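Long-range contact in N-acetylgalactosaminyltransferase 7 (Homo sapiens, PDB 6IWR), which belongs to the polypeptide GalNAc transferase family, pairing a GT-A type glycosyltransferase domain with a ricin-type beta-trefoil lectin domain: residues Asp271-Asn276 against Gly379-Leu384. Residues are numbered along the deposited sequence; the frame is centred on the assembly and turned at random.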
# COMPACT_ATOMS: atom_id res chain seq x y z
N ASP A 271 18.49 15.62 -7.96
CA ASP A 271 17.16 16.18 -8.18
C ASP A 271 16.20 15.09 -8.66
O ASP A 271 16.63 14.07 -9.20
CB ASP A 271 17.19 17.32 -9.22
CG ASP A 271 17.88 18.58 -8.71
OD1 ASP A 271 17.83 18.84 -7.48
OD2 ASP A 271 18.48 19.32 -9.54
N VAL A 272 14.89 15.35 -8.52
CA VAL A 272 13.85 14.35 -8.79
C VAL A 272 13.27 14.57 -10.19
O VAL A 272 12.64 15.60 -10.46
CB VAL A 272 12.72 14.41 -7.76
CG1 VAL A 272 11.64 13.40 -8.13
CG2 VAL A 272 13.24 14.18 -6.36
N ILE A 273 13.42 13.56 -11.03
CA ILE A 273 12.75 13.50 -12.33
C ILE A 273 11.47 12.71 -12.12
O ILE A 273 11.51 11.54 -11.71
CB ILE A 273 13.63 12.83 -13.40
CG1 ILE A 273 15.00 13.49 -13.54
CG2 ILE A 273 12.93 12.84 -14.73
CD1 ILE A 273 15.81 12.84 -14.66
N ASN A 274 10.34 13.31 -12.45
CA ASN A 274 9.07 12.64 -12.23
C ASN A 274 8.88 11.49 -13.21
O ASN A 274 8.83 11.70 -14.42
CB ASN A 274 7.94 13.64 -12.37
CG ASN A 274 6.64 13.06 -11.96
OD1 ASN A 274 6.20 12.06 -12.52
ND2 ASN A 274 6.01 13.66 -10.98
N GLY A 275 8.76 10.27 -12.68
CA GLY A 275 8.68 9.07 -13.50
C GLY A 275 7.44 8.98 -14.38
O GLY A 275 7.35 8.11 -15.26
N ASN A 276 6.48 9.85 -14.15
CA ASN A 276 5.29 9.87 -14.97
C ASN A 276 5.30 10.99 -16.00
O ASN A 276 5.09 10.73 -17.19
CB ASN A 276 4.09 9.97 -14.03
CG ASN A 276 2.80 10.00 -14.76
OD1 ASN A 276 2.61 9.27 -15.74
ND2 ASN A 276 1.91 10.88 -14.32
N GLY A 379 19.53 14.87 -12.27
CA GLY A 379 18.19 14.38 -12.08
C GLY A 379 18.17 12.86 -12.15
O GLY A 379 18.84 12.24 -12.98
N HIS A 380 17.38 12.27 -11.25
CA HIS A 380 17.24 10.83 -11.10
C HIS A 380 15.75 10.54 -11.18
O HIS A 380 14.96 11.17 -10.45
CB HIS A 380 17.86 10.36 -9.76
CG HIS A 380 17.68 8.90 -9.47
ND1 HIS A 380 16.66 8.42 -8.67
CD2 HIS A 380 18.38 7.81 -9.87
CE1 HIS A 380 16.74 7.10 -8.61
NE2 HIS A 380 17.77 6.70 -9.33
N ILE A 381 15.34 9.65 -12.08
CA ILE A 381 13.92 9.31 -12.17
C ILE A 381 13.54 8.42 -10.99
O ILE A 381 14.22 7.44 -10.69
CB ILE A 381 13.59 8.60 -13.48
CG1 ILE A 381 14.29 9.25 -14.66
CG2 ILE A 381 12.08 8.58 -13.65
CD1 ILE A 381 14.15 8.48 -15.93
N TYR A 382 12.42 8.73 -10.37
CA TYR A 382 11.98 7.98 -9.21
C TYR A 382 10.82 7.08 -9.59
O TYR A 382 9.85 7.54 -10.22
CB TYR A 382 11.63 8.93 -8.06
CG TYR A 382 12.89 9.39 -7.33
CD1 TYR A 382 13.58 8.51 -6.49
CD2 TYR A 382 13.41 10.68 -7.49
CE1 TYR A 382 14.73 8.92 -5.81
CE2 TYR A 382 14.56 11.09 -6.82
CZ TYR A 382 15.22 10.20 -5.97
OH TYR A 382 16.37 10.58 -5.30
N ARG A 383 10.92 5.80 -9.19
CA ARG A 383 9.98 4.76 -9.59
C ARG A 383 8.56 5.08 -9.17
O ARG A 383 8.31 5.80 -8.21
CB ARG A 383 10.36 3.42 -8.98
CG ARG A 383 10.44 2.30 -9.98
CD ARG A 383 11.90 1.89 -10.07
NE ARG A 383 12.32 1.42 -11.38
CZ ARG A 383 13.60 1.20 -11.67
NH1 ARG A 383 14.53 1.42 -10.75
NH2 ARG A 383 13.97 0.77 -12.88
N LEU A 384 7.62 4.48 -9.88
CA LEU A 384 6.20 4.60 -9.62
C LEU A 384 5.66 3.27 -9.13
O LEU A 384 6.22 2.21 -9.43
CB LEU A 384 5.44 5.01 -10.89
CG LEU A 384 6.05 6.17 -11.66
CD1 LEU A 384 5.17 6.42 -12.87
CD2 LEU A 384 6.12 7.41 -10.81
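Val272 packs its two methyls against the CD2-CE2 side of the Tyr382 ring, the two side chains crossing at about a right angle. Val272 CG1 meets Tyr382 CD2 at 3.3 Å, near the plane of the ring, and Val272 CG2 lies nearest Tyr382 CE2. Branching at CB lets a single short residue reach two ring carbons: CG1 stands opposite the backbone N (chi1 177°), and CG2 takes the place beside it. Over one face of the same ring comes His380, whose ND1 is displaced toward the rim. The other sheet face belongs to Ile273 and Ile381, where Ile273 CG2 meets Ile381 CG1 at 3.8 Å. The bare CA of Gly379 leaves room for Ile273 CG1, and Ile273 CD1 lies beyond, 3.4 Å from Gly379 C. Strands 264-274 and 376-382 belong to the mixed central sheet of a GT-A fold, and the backbones pair in parallel register, Asp271 with Gly379 and Ile273 with Ile381. Asp271 O receives His380 N at 2.8 Å, His380 O receives Ile273 N from above its carbonyl plane, and Ile273 O takes Tyr382 N in a longer bond of 3.2 Å. The His380 side chain lies about 3 Å from the bound manganese; two ring nitrogens let NE2 bond to Asp241 while ND1 lies over Tyr382. Asp271 turns its carboxylate to a salt bridge with Arg377. Further along, Asn274 OD1 accepts Asn276 N at 2.8 Å in an Asx turn, within which side-chain-less Gly275 fits close to Tyr382 O, and Leu384 CD1 covers the Gly275 carbonyl.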